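PDB 4F4E: aromatic-amino-acid aminotransferase from Burkholderia pseudomallei, which probably transfers the amino group of aromatic amino acids such as tyrosine to 2-oxoglutarate, using pyridoxal 5'-phosphate as its cofactor. Local coordinates for residues N44-P49 with G389-S394; G57-T60 with I66-L69; L68-R73 with V331-E336; A158-A163 with V230-I235. One frame throughout, in Å; residues are numbered along the deposited sequence. Where two conformers were deposited one is given.

Contact 1 of 4, residues N44-P49 with G389-S394; sequences NADTRP and GIYAVS
D46 and Y391 join an Asx turn, formed where the chain leaves helix 35-45, to the short strand 390-391, which pairs in parallel with strand 52-53. The turn is defined by the bond from R48 N to D46 OD1, 3.1 Å long. The tyrosine hydroxyl donates to the other carboxylate oxygen, with Y391 OH 2.6 Å from D46 OD2. That oxygen is met on its anti side and lies near the plane of the phenol, at the ring edge, while the carboxylate itself is turned 66° from the ring. With CG anti to the backbone N (chi1 -166°), D46 also faces R48, two residues on, whose guanidinium grips it side-on: NE to OD1 at 2.9 Å and NH2 to OD2 at 3.0 Å. Each carboxylate oxygen therefore accepts from two donors, which should hold the group in a fixed rotation. R48 also reaches the end of helix 378-388, bonding to the carbonyls of R385 and E386. G389, which follows that helix with a positive phi of 63°, sets its backbone against one guanidinium face: G389 N lies 3.2 Å from the R48 guanidinium plane, offset toward its rim, and its 3.5 Å approach to R48 NH1 is packing between two donors.

Contact 2 of 4, residues G57-T60 with I66-L69; sequences GVYT and IPLL
The one flat side chain in this contact is the Y59 ring, and the puckered ring of P67 comes to it obliquely: P67 CG lies 4.1 Å from Y59 CD1, with the two side chains crossing at about a right angle. The ring takes this position because CG stands anti to the backbone N (chi1 179°). Elsewhere around it Y59 packs on M337 and R340 of helix 324-354 and on M370 and A401. Both segments belong to the irregular loop between strand 52-53 and helix 70-81, which doubles back so that its two limbs touch. Alongside the ring pair, the carbonyl oxygen of Y59 has only carbon near it from the other segment: Y59 O is 3.5 Å from P67 CD and 4.0 Å from I66 CG1. One residue earlier in each segment, V58 CG2 lies 4.1 Å from I66 CG1, a crossing of two branched side chains. The second subunit packs against this end of the contact, with its Y88 on V58 and its G87 on I66. Polar anchoring comes from other parts of the chain: Y59 N is hydrogen-bonded to Y274 OH, P67 O to S272 OG and T60 O to R340 NH1. Because a proline nitrogen carries no hydrogen, the ring offers Y59 O only C-H groups, so the two limbs meet through shape and van der Waals contact, while directional bonds elsewhere probably help to set their positions.

Contact 3 of 4, residues L68-R73 with V331-E336; sequences LLRAVR and VQELGE
The backbones approach most closely where L69, the N-cap residue of helix 70-81, comes within 7.2 Å of E333, CA to CA, on helix 324-354. From there E333 extends, CG anti to its backbone N (chi1 -169°), and delivers its carboxylate to the start of the other helix. R70 N donates to E333 OE2 at 2.8 Å and 168°, a nearly straight bond that uses the syn lone pair. Water 3 extends the same grip by one residue, accepting from A71 N and donating to OE2, while water 1 donates both to E333 OE1 and to L68 O. The first N-H groups of a helix have no carbonyl of their own helix to bond, and a carboxylate placed here meets that need; the helix end and the nearby arginine probably also favour its charged form. Helix 324-354 is the long helix that links the large and small domains in aminotransferases of this class, so this carboxylate ties the start of helix 70-81 to it. R70 bends at chi3 and folds its guanidinium back over E333, the two planes only 3° apart and OE2 3.6 Å above the centre. The salt bridge between them is long and purely electrostatic, because the oxygen sits above the guanidinium and not in line with its N-H bonds. The guanidinium edge serves E336 instead: R70 NH2 donates to E336 OE1 at 2.9 Å, within the guanidinium plane, and water 2 joins the same NH2 to Q332 NE2. A methyl group also packs against the carboxylate: L69 CD2 lies 3.5 Å from E333 OE1.

Contact 4 of 4, residues A158-A163 with V230-I235; sequences ALFDMA and VPFLDI
Two residues beyond F232, which meets F160 across this contact, D234 OD2 is hydrogen-bonded to H156 NE2 and lies close to N1 of the cofactor on the modified K269. The setting is the large domain of a fold-type I aminotransferase, where helix 154-162 packs on the central mixed sheet; H156 and F160 both belong to that helix, so it meets strand 230-235 through one polar and one aromatic link. The aromatic link is an offset edge-to-face pair. F160 turns its edge toward the face of F232, with planes at 78° and ring centroids 6.0 Å apart. F160 lies with CG anti to its carbonyl carbon (chi1 -76°), which sends the ring across toward the strand; V199 of strand 197-201 and A134 of helix 125-140 also pack on it. The opposite face of the strand is lined by P231, L233 and I235, which touch helix 249-256, as expected for alternating side chains. Backbone CA atoms of F160 and F232 stay 11.7 Å apart, so the two rings span the gap. One face of the F160 ring is covered by its neighbour, L159 CD2, 3.9 Å above the ring centre. At the tip of the ring, F160 CZ sits 4.0 Å from F232 CD2 and 4.1 Å from F232 CE2.

Contacts 2 and 3 are continuous: they share L68 and L69, with centres 11 Å apart, so the loop folded in contact 2 runs straight into the helix start fixed by contact 3. Contact 4 lies on the opposite side of the chain's centre from both, its centre about 25 Å from that of contact 2 and 29 Å from that of contact 3. The modified K269 relates these sites: contact 4 brings D234 close to its N1, while S272 and F271, a few residues further on, touch contacts 2 and 3. Contacts 2 and 4 also reach the second subunit. Contact 1 is more peripheral, its centre 20 Å from contact 2, and its segments enclose the other three along the chain.

Contact 1 of 4, residues N44-P49 with G389-S394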
loop_
_atom_site.group_PDB
_atom_site.type_symbol
_atom_site.label_atom_id
_atom_site.label_comp_id
_atom_site.label_asym_id
_atom_site.label_seq_id
_atom_site.Cartn_x
_atom_site.Cartn_y
_atom_site.Cartn_z
ATOM N N ASN A 44 -20.376 -20.769 4.017
ATOM C CA ASN A 44 -20.625 -20.266 5.369
ATOM C C ASN A 44 -22.014 -20.579 5.882
ATOM O O ASN A 44 -22.174 -20.926 7.052
ATOM C CB ASN A 44 -20.342 -18.751 5.443
ATOM C CG ASN A 44 -18.857 -18.436 5.440
ATOM O OD1 ASN A 44 -18.026 -19.234 5.872
ATOM N ND2 ASN A 44 -18.516 -17.250 4.961
ATOM N N ALA A 45 -23.019 -20.496 5.014
ATOM C CA ALA A 45 -24.367 -20.824 5.400
ATOM C C ALA A 45 -24.608 -22.353 5.600
ATOM O O ALA A 45 -25.643 -22.741 6.135
ATOM C CB ALA A 45 -25.353 -20.265 4.364
ATOM N N ASP A 46 -23.678 -23.205 5.147
ATOM C CA ASP A 46 -23.874 -24.671 5.122
ATOM C C ASP A 46 -23.765 -25.133 6.554
ATOM O O ASP A 46 -22.723 -24.941 7.166
ATOM C CB ASP A 46 -22.767 -25.347 4.258
ATOM C CG ASP A 46 -23.069 -26.800 3.903
ATOM O OD1 ASP A 46 -23.685 -27.545 4.723
ATOM O OD2 ASP A 46 -22.665 -27.211 2.797
ATOM N N THR A 47 -24.823 -25.727 7.093
ATOM C CA THR A 47 -24.891 -26.073 8.528
ATOM C C THR A 47 -24.245 -27.409 8.832
ATOM O O THR A 47 -24.070 -27.776 10.005
ATOM C CB THR A 47 -26.345 -26.102 9.036
ATOM O OG1 THR A 47 -27.149 -26.877 8.157
ATOM C CG2 THR A 47 -26.885 -24.703 9.086
ATOM N N ARG A 48 -23.846 -28.141 7.790
ATOM C CA ARG A 48 -23.147 -29.404 8.010
ATOM C C ARG A 48 -21.807 -29.190 8.678
ATOM O O ARG A 48 -21.026 -28.350 8.274
ATOM C CB ARG A 48 -22.953 -30.135 6.679
ATOM C CG ARG A 48 -24.260 -30.646 6.128
ATOM C CD ARG A 48 -24.039 -31.306 4.769
ATOM N NE ARG A 48 -23.905 -30.307 3.721
ATOM C CZ ARG A 48 -23.973 -30.574 2.407
ATOM N NH1 ARG A 48 -24.150 -31.832 1.976
ATOM N NH2 ARG A 48 -23.929 -29.589 1.536
ATOM N N PRO A 49 -21.508 -29.968 9.713
ATOM C CA PRO A 49 -20.257 -29.609 10.363
ATOM C C PRO A 49 -18.979 -30.040 9.643
ATOM O O PRO A 49 -17.932 -29.493 9.923
ATOM C CB PRO A 49 -20.358 -30.289 11.733
ATOM C CG PRO A 49 -21.427 -31.312 11.627
ATOM C CD PRO A 49 -22.237 -31.051 10.397
ATOM N N GLY A 389 -20.985 -31.412 0.557
ATOM C CA GLY A 389 -20.483 -30.272 1.296
ATOM C C GLY A 389 -19.015 -29.991 1.010
ATOM O O GLY A 389 -18.301 -29.435 1.876
ATOM N N ILE A 390 -18.561 -30.369 -0.198
ATOM C CA ILE A 390 -17.209 -30.110 -0.666
ATOM C C ILE A 390 -17.281 -29.061 -1.769
ATOM O O ILE A 390 -17.959 -29.280 -2.797
ATOM C CB ILE A 390 -16.535 -31.379 -1.210
ATOM C CG1 ILE A 390 -16.574 -32.561 -0.185
ATOM C CG2 ILE A 390 -15.127 -31.051 -1.710
ATOM C CD1 ILE A 390 -15.827 -32.447 1.131
ATOM N N TYR A 391 -16.628 -27.914 -1.534
ATOM C CA TYR A 391 -16.801 -26.721 -2.338
ATOM C C TYR A 391 -15.593 -26.488 -3.257
ATOM O O TYR A 391 -14.525 -26.104 -2.783
ATOM C CB TYR A 391 -16.997 -25.499 -1.411
ATOM C CG TYR A 391 -18.363 -25.468 -0.751
ATOM C CD1 TYR A 391 -18.699 -26.400 0.237
ATOM C CD2 TYR A 391 -19.332 -24.551 -1.144
ATOM C CE1 TYR A 391 -19.927 -26.377 0.834
ATOM C CE2 TYR A 391 -20.560 -24.514 -0.541
ATOM C CZ TYR A 391 -20.864 -25.453 0.434
ATOM O OH TYR A 391 -22.095 -25.471 0.989
ATOM N N ALA A 392 -15.760 -26.798 -4.535
ATOM C CA ALA A 392 -14.785 -26.444 -5.584
ATOM C C ALA A 392 -15.360 -25.267 -6.359
ATOM O O ALA A 392 -16.553 -24.918 -6.218
ATOM C CB ALA A 392 -14.554 -27.627 -6.496
ATOM N N VAL A 393 -14.501 -24.604 -7.146
ATOM C CA VAL A 393 -14.906 -23.456 -7.963
ATOM C C VAL A 393 -15.638 -24.004 -9.216
ATOM O O VAL A 393 -15.387 -25.114 -9.674
ATOM C CB VAL A 393 -13.663 -22.616 -8.329
ATOM C CG1 VAL A 393 -14.038 -21.343 -9.073
ATOM C CG2 VAL A 393 -12.833 -22.347 -7.081
ATOM N N SER A 394 -16.566 -23.240 -9.764
ATOM C CA SER A 394 -17.353 -23.685 -10.908
ATOM C C SER A 394 -16.540 -24.090 -12.145
ATOM O O SER A 394 -17.008 -24.866 -12.993
ATOM C CB SER A 394 -18.336 -22.580 -11.266
ATOM O OG SER A 394 -17.635 -21.513 -11.887
#

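Contact 2 of 4, residues G57-T60 with I66-L69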
loop_
_atom_site.group_PDB
_atom_site.type_symbol
_atom_site.label_atom_id
_atom_site.label_comp_id
_atom_site.label_asym_id
_atom_site.label_seq_id
_atom_site.Cartn_x
_atom_site.Cartn_y
_atom_site.Cartn_z
ATOM N N GLY A 57 -7.475 -19.744 -1.527
ATOM C CA GLY A 57 -6.258 -19.455 -2.301
ATOM C C GLY A 57 -5.052 -19.269 -1.399
ATOM O O GLY A 57 -4.132 -18.511 -1.705
ATOM N N VAL A 58 -5.086 -19.946 -0.267
ATOM C CA VAL A 58 -3.980 -19.897 0.713
ATOM C C VAL A 58 -3.629 -21.346 1.121
ATOM O O VAL A 58 -4.426 -22.286 0.935
ATOM C CB VAL A 58 -4.353 -19.060 1.937
ATOM C CG1 VAL A 58 -4.788 -17.648 1.553
ATOM C CG2 VAL A 58 -5.499 -19.724 2.701
ATOM N N TYR A 59 -2.420 -21.520 1.654
ATOM C CA TYR A 59 -1.968 -22.789 2.210
ATOM C C TYR A 59 -2.442 -22.879 3.657
ATOM O O TYR A 59 -2.195 -21.968 4.434
ATOM C CB TYR A 59 -0.453 -22.860 2.183
ATOM C CG TYR A 59 0.141 -24.132 2.751
ATOM C CD1 TYR A 59 0.293 -24.296 4.135
ATOM C CD2 TYR A 59 0.566 -25.147 1.931
ATOM C CE1 TYR A 59 0.849 -25.440 4.645
ATOM C CE2 TYR A 59 1.123 -26.314 2.457
ATOM C CZ TYR A 59 1.264 -26.446 3.787
ATOM O OH TYR A 59 1.807 -27.596 4.323
ATOM N N THR A 60 -3.146 -23.948 3.987
ATOM C CA THR A 60 -3.668 -24.148 5.366
ATOM C C THR A 60 -3.066 -25.390 5.982
ATOM O O THR A 60 -2.509 -26.245 5.269
ATOM C CB THR A 60 -5.175 -24.386 5.352
ATOM O OG1 THR A 60 -5.473 -25.489 4.462
ATOM C CG2 THR A 60 -5.964 -23.106 4.896
ATOM N N ILE A 66 -4.209 -20.863 8.773
ATOM C CA ILE A 66 -2.914 -20.485 8.163
ATOM C C ILE A 66 -1.760 -20.615 9.147
ATOM O O ILE A 66 -1.830 -20.113 10.272
ATOM C CB ILE A 66 -3.022 -19.059 7.639
ATOM C CG1 ILE A 66 -3.988 -19.050 6.466
ATOM C CG2 ILE A 66 -1.655 -18.489 7.232
ATOM C CD1 ILE A 66 -4.574 -17.721 6.201
ATOM N N PRO A 67 -0.693 -21.291 8.757
ATOM C CA PRO A 67 0.415 -21.427 9.656
ATOM C C PRO A 67 1.228 -20.157 9.855
ATOM O O PRO A 67 1.402 -19.350 8.928
ATOM C CB PRO A 67 1.289 -22.471 8.970
ATOM C CG PRO A 67 1.126 -22.120 7.516
ATOM C CD PRO A 67 -0.360 -21.801 7.414
ATOM N N LEU A 68 1.756 -19.996 11.054
ATOM C CA LEU A 68 2.785 -18.976 11.280
ATOM C C LEU A 68 4.120 -19.669 11.222
ATOM O O LEU A 68 4.434 -20.515 12.106
ATOM C CB LEU A 68 2.615 -18.303 12.654
ATOM C CG LEU A 68 3.614 -17.211 13.060
ATOM C CD1 LEU A 68 3.589 -16.061 12.080
ATOM C CD2 LEU A 68 3.389 -16.711 14.509
ATOM N N LEU A 69 4.947 -19.306 10.230
ATOM C CA LEU A 69 6.218 -20.006 10.071
ATOM C C LEU A 69 7.150 -19.795 11.253
ATOM O O LEU A 69 7.178 -18.704 11.813
ATOM C CB LEU A 69 6.965 -19.591 8.802
ATOM C CG LEU A 69 6.249 -19.745 7.470
ATOM C CD1 LEU A 69 7.353 -19.616 6.419
ATOM C CD2 LEU A 69 5.453 -21.043 7.234
#

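Contact 3 of 4, residues L68-R73 with V331-E336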
loop_
_atom_site.group_PDB
_atom_site.type_symbol
_atom_site.label_atom_id
_atom_site.label_comp_id
_atom_site.label_asym_id
_atom_site.label_seq_id
_atom_site.Cartn_x
_atom_site.Cartn_y
_atom_site.Cartn_z
ATOM N N LEU A 68 1.756 -19.996 11.054
ATOM C CA LEU A 68 2.785 -18.976 11.280
ATOM C C LEU A 68 4.120 -19.669 11.222
ATOM O O LEU A 68 4.434 -20.515 12.106
ATOM C CB LEU A 68 2.615 -18.303 12.654
ATOM C CG LEU A 68 3.614 -17.211 13.060
ATOM C CD1 LEU A 68 3.589 -16.061 12.080
ATOM C CD2 LEU A 68 3.389 -16.711 14.509
ATOM N N LEU A 69 4.947 -19.306 10.230
ATOM C CA LEU A 69 6.218 -20.006 10.071
ATOM C C LEU A 69 7.150 -19.795 11.253
ATOM O O LEU A 69 7.178 -18.704 11.813
ATOM C CB LEU A 69 6.965 -19.591 8.802
ATOM C CG LEU A 69 6.249 -19.745 7.470
ATOM C CD1 LEU A 69 7.353 -19.616 6.419
ATOM C CD2 LEU A 69 5.453 -21.043 7.234
ATOM N N ARG A 70 7.958 -20.803 11.582
ATOM C CA ARG A 70 8.848 -20.737 12.715
ATOM C C ARG A 70 9.857 -19.589 12.572
ATOM O O ARG A 70 10.119 -18.852 13.517
ATOM C CB ARG A 70 9.569 -22.077 12.937
ATOM C CG ARG A 70 8.601 -23.221 13.200
ATOM C CD ARG A 70 9.331 -24.551 13.340
ATOM N NE ARG A 70 9.685 -25.217 12.072
ATOM C CZ ARG A 70 8.886 -25.971 11.329
ATOM N NH1 ARG A 70 7.644 -26.206 11.698
ATOM N NH2 ARG A 70 9.361 -26.574 10.217
ATOM N N ALA A 71 10.406 -19.424 11.366
ATOM C CA ALA A 71 11.385 -18.387 11.124
ATOM C C ALA A 71 10.774 -16.993 11.291
ATOM O O ALA A 71 11.414 -16.096 11.778
ATOM C CB ALA A 71 12.004 -18.550 9.741
ATOM N N VAL A 72 9.496 -16.860 10.986
ATOM C CA VAL A 72 8.802 -15.596 11.099
ATOM C C VAL A 72 8.565 -15.291 12.587
ATOM O O VAL A 72 8.901 -14.230 13.065
ATOM C CB VAL A 72 7.497 -15.606 10.302
ATOM C CG1 VAL A 72 6.582 -14.461 10.697
ATOM C CG2 VAL A 72 7.791 -15.582 8.804
ATOM N N ARG A 73 8.032 -16.263 13.302
ATOM C CA ARG A 73 7.815 -16.128 14.761
ATOM C C ARG A 73 9.127 -15.752 15.443
ATOM O O ARG A 73 9.204 -14.797 16.235
ATOM C CB ARG A 73 7.272 -17.440 15.332
ATOM C CG ARG A 73 6.885 -17.377 16.793
ATOM C CD ARG A 73 6.790 -18.782 17.386
ATOM N NE ARG A 73 8.085 -19.469 17.237
ATOM C CZ ARG A 73 8.284 -20.686 16.694
ATOM N NH1 ARG A 73 7.249 -21.429 16.258
ATOM N NH2 ARG A 73 9.529 -21.169 16.595
ATOM N N VAL A 331 13.808 -22.268 4.812
ATOM C CA VAL A 331 14.028 -23.185 3.639
ATOM C C VAL A 331 13.423 -24.542 3.980
ATOM O O VAL A 331 12.685 -25.160 3.169
ATOM C CB VAL A 331 15.534 -23.291 3.260
ATOM C CG1 VAL A 331 15.771 -24.436 2.303
ATOM C CG2 VAL A 331 15.995 -21.989 2.631
ATOM N N GLN A 332 13.659 -24.977 5.210
ATOM C CA GLN A 332 13.160 -26.260 5.635
ATOM C C GLN A 332 11.651 -26.299 5.666
ATOM O O GLN A 332 11.027 -27.227 5.136
ATOM C CB GLN A 332 13.729 -26.620 7.009
ATOM C CG GLN A 332 13.279 -27.977 7.539
ATOM C CD GLN A 332 14.055 -28.354 8.785
ATOM O OE1 GLN A 332 14.860 -29.294 8.780
ATOM N NE2 GLN A 332 13.854 -27.608 9.841
ATOM N N GLU A 333 11.057 -25.278 6.272
ATOM C CA GLU A 333 9.622 -25.232 6.413
ATOM C C GLU A 333 8.884 -25.054 5.067
ATOM O O GLU A 333 7.864 -25.695 4.837
ATOM C CB GLU A 333 9.172 -24.192 7.463
ATOM C CG GLU A 333 7.700 -24.354 7.791
ATOM C CD GLU A 333 7.228 -23.638 9.049
ATOM O OE1 GLU A 333 6.012 -23.796 9.338
ATOM O OE2 GLU A 333 8.006 -22.919 9.715
ATOM N N LEU A 334 9.415 -24.210 4.188
ATOM C CA LEU A 334 8.813 -24.013 2.903
ATOM C C LEU A 334 8.896 -25.330 2.109
ATOM O O LEU A 334 7.974 -25.715 1.370
ATOM C CB LEU A 334 9.560 -22.902 2.189
ATOM C CG LEU A 334 9.037 -22.571 0.792
ATOM C CD1 LEU A 334 7.525 -22.319 0.759
ATOM C CD2 LEU A 334 9.844 -21.394 0.313
ATOM N N GLY A 335 9.985 -26.061 2.317
ATOM C CA GLY A 335 10.129 -27.379 1.696
ATOM C C GLY A 335 9.113 -28.394 2.192
ATOM O O GLY A 335 8.611 -29.218 1.418
ATOM N N GLU A 336 8.798 -28.325 3.489
ATOM C CA GLU A 336 7.762 -29.198 4.082
ATOM C C GLU A 336 6.378 -28.854 3.478
ATOM O O GLU A 336 5.590 -29.749 3.186
ATOM C CB GLU A 336 7.753 -29.061 5.605
ATOM C CG GLU A 336 9.023 -29.609 6.225
ATOM C CD GLU A 336 9.174 -29.234 7.676
ATOM O OE1 GLU A 336 8.419 -28.355 8.156
ATOM O OE2 GLU A 336 10.085 -29.762 8.331
HETATM O O HOH W 1 5.063 -23.149 11.822
HETATM O O HOH W 2 12.087 -25.166 10.056
HETATM O O HOH W 3 10.285 -21.473 9.352
#

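Contact 4 of 4, residues A158-A163 with V230-I235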
loop_
_atom_site.group_PDB
_atom_site.type_symbol
_atom_site.label_atom_id
_atom_site.label_comp_id
_atom_site.label_asym_id
_atom_site.label_seq_id
_atom_site.Cartn_x
_atom_site.Cartn_y
_atom_site.Cartn_z
ATOM N N ALA A 158 -7.978 -7.487 -14.191
ATOM C CA ALA A 158 -8.577 -6.354 -13.491
ATOM C C ALA A 158 -7.539 -5.253 -13.255
ATOM O O ALA A 158 -7.800 -4.085 -13.484
ATOM C CB ALA A 158 -9.178 -6.816 -12.169
ATOM N N LEU A 159 -6.343 -5.640 -12.813
ATOM C CA LEU A 159 -5.296 -4.654 -12.514
ATOM C C LEU A 159 -4.799 -3.874 -13.734
ATOM O O LEU A 159 -4.689 -2.655 -13.716
ATOM C CB LEU A 159 -4.137 -5.333 -11.752
ATOM C CG LEU A 159 -2.997 -4.435 -11.301
ATOM C CD1 LEU A 159 -2.364 -4.977 -9.970
ATOM C CD2 LEU A 159 -1.926 -4.281 -12.385
ATOM N N PHE A 160 -4.510 -4.565 -14.818
ATOM C CA PHE A 160 -3.980 -3.918 -15.986
ATOM C C PHE A 160 -5.063 -3.126 -16.707
ATOM O O PHE A 160 -4.772 -2.047 -17.217
ATOM C CB PHE A 160 -3.301 -4.937 -16.904
ATOM C CG PHE A 160 -1.966 -5.367 -16.395
ATOM C CD1 PHE A 160 -0.880 -4.535 -16.534
ATOM C CD2 PHE A 160 -1.805 -6.560 -15.700
ATOM C CE1 PHE A 160 0.392 -4.898 -16.051
ATOM C CE2 PHE A 160 -0.550 -6.942 -15.225
ATOM C CZ PHE A 160 0.552 -6.121 -15.409
ATOM N N ASP A 161 -6.308 -3.610 -16.698
ATOM C CA ASP A 161 -7.376 -2.815 -17.262
ATOM C C ASP A 161 -7.567 -1.505 -16.471
ATOM O O ASP A 161 -7.708 -0.440 -17.065
ATOM C CB ASP A 161 -8.658 -3.624 -17.309
ATOM C CG ASP A 161 -9.782 -2.874 -17.925
ATOM O OD1 ASP A 161 -9.863 -2.855 -19.161
ATOM O OD2 ASP A 161 -10.570 -2.332 -17.152
ATOM N N MET A 162 -7.576 -1.584 -15.148
ATOM C CA MET A 162 -7.654 -0.366 -14.307
ATOM C C MET A 162 -6.463 0.554 -14.467
ATOM O O MET A 162 -6.575 1.781 -14.297
ATOM C CB MET A 162 -7.803 -0.753 -12.841
ATOM C CG MET A 162 -7.951 0.423 -11.900
ATOM S SD MET A 162 -9.525 1.329 -12.111
ATOM C CE MET A 162 -10.703 0.007 -12.276
ATOM N N ALA A 163 -5.301 -0.007 -14.780
ATOM C CA ALA A 163 -4.109 0.807 -15.020
ATOM C C ALA A 163 -4.147 1.490 -16.426
ATOM O O ALA A 163 -3.258 2.267 -16.744
ATOM C CB ALA A 163 -2.846 -0.034 -14.846
ATOM N N VAL A 230 7.624 -7.091 -24.021
ATOM C CA VAL A 230 8.086 -6.716 -22.682
ATOM C C VAL A 230 7.603 -7.802 -21.752
ATOM O O VAL A 230 6.407 -7.912 -21.463
ATOM C CB VAL A 230 7.515 -5.350 -22.257
ATOM C CG1 VAL A 230 7.949 -5.034 -20.805
ATOM C CG2 VAL A 230 7.925 -4.265 -23.262
ATOM N N PRO A 231 8.529 -8.646 -21.271
ATOM C CA PRO A 231 8.114 -9.719 -20.370
ATOM C C PRO A 231 7.895 -9.187 -18.951
ATOM O O PRO A 231 8.744 -8.485 -18.410
ATOM C CB PRO A 231 9.283 -10.691 -20.406
ATOM C CG PRO A 231 10.464 -9.824 -20.678
ATOM C CD PRO A 231 9.976 -8.654 -21.514
ATOM N N PHE A 232 6.769 -9.585 -18.381
ATOM C CA PHE A 232 6.411 -9.207 -17.040
ATOM C C PHE A 232 6.232 -10.503 -16.281
ATOM O O PHE A 232 5.156 -11.137 -16.291
ATOM C CB PHE A 232 5.160 -8.276 -16.993
ATOM C CG PHE A 232 5.099 -7.393 -15.752
ATOM C CD1 PHE A 232 5.557 -7.849 -14.501
ATOM C CD2 PHE A 232 4.555 -6.140 -15.822
ATOM C CE1 PHE A 232 5.509 -7.014 -13.366
ATOM C CE2 PHE A 232 4.504 -5.303 -14.685
ATOM C CZ PHE A 232 4.995 -5.737 -13.469
ATOM N N LEU A 233 7.301 -10.942 -15.608
ATOM C CA LEU A 233 7.228 -12.204 -14.870
ATOM C C LEU A 233 6.538 -11.959 -13.528
ATOM O O LEU A 233 6.776 -10.939 -12.858
ATOM C CB LEU A 233 8.630 -12.803 -14.690
ATOM C CG LEU A 233 9.250 -13.336 -15.988
ATOM C CD1 LEU A 233 10.755 -13.373 -15.879
ATOM C CD2 LEU A 233 8.712 -14.739 -16.296
ATOM N N ASP A 234 5.671 -12.887 -13.133
ATOM C CA ASP A 234 4.960 -12.850 -11.850
ATOM C C ASP A 234 5.328 -14.137 -11.123
ATOM O O ASP A 234 4.971 -15.258 -11.554
ATOM C CB ASP A 234 3.460 -12.806 -12.094
ATOM C CG ASP A 234 2.638 -12.731 -10.818
ATOM O OD1 ASP A 234 3.150 -13.086 -9.720
ATOM O OD2 ASP A 234 1.442 -12.329 -10.907
ATOM N N ILE A 235 6.153 -13.968 -10.087
ATOM C CA ILE A 235 6.708 -15.078 -9.280
ATOM C C ILE A 235 6.199 -14.980 -7.836
ATOM O O ILE A 235 6.797 -14.354 -6.954
ATOM C CB ILE A 235 8.248 -15.175 -9.410
ATOM C CG1 ILE A 235 8.794 -16.454 -8.744
ATOM C CG2 ILE A 235 8.946 -13.871 -8.942
ATOM C CD1 ILE A 235 10.286 -16.745 -9.084
#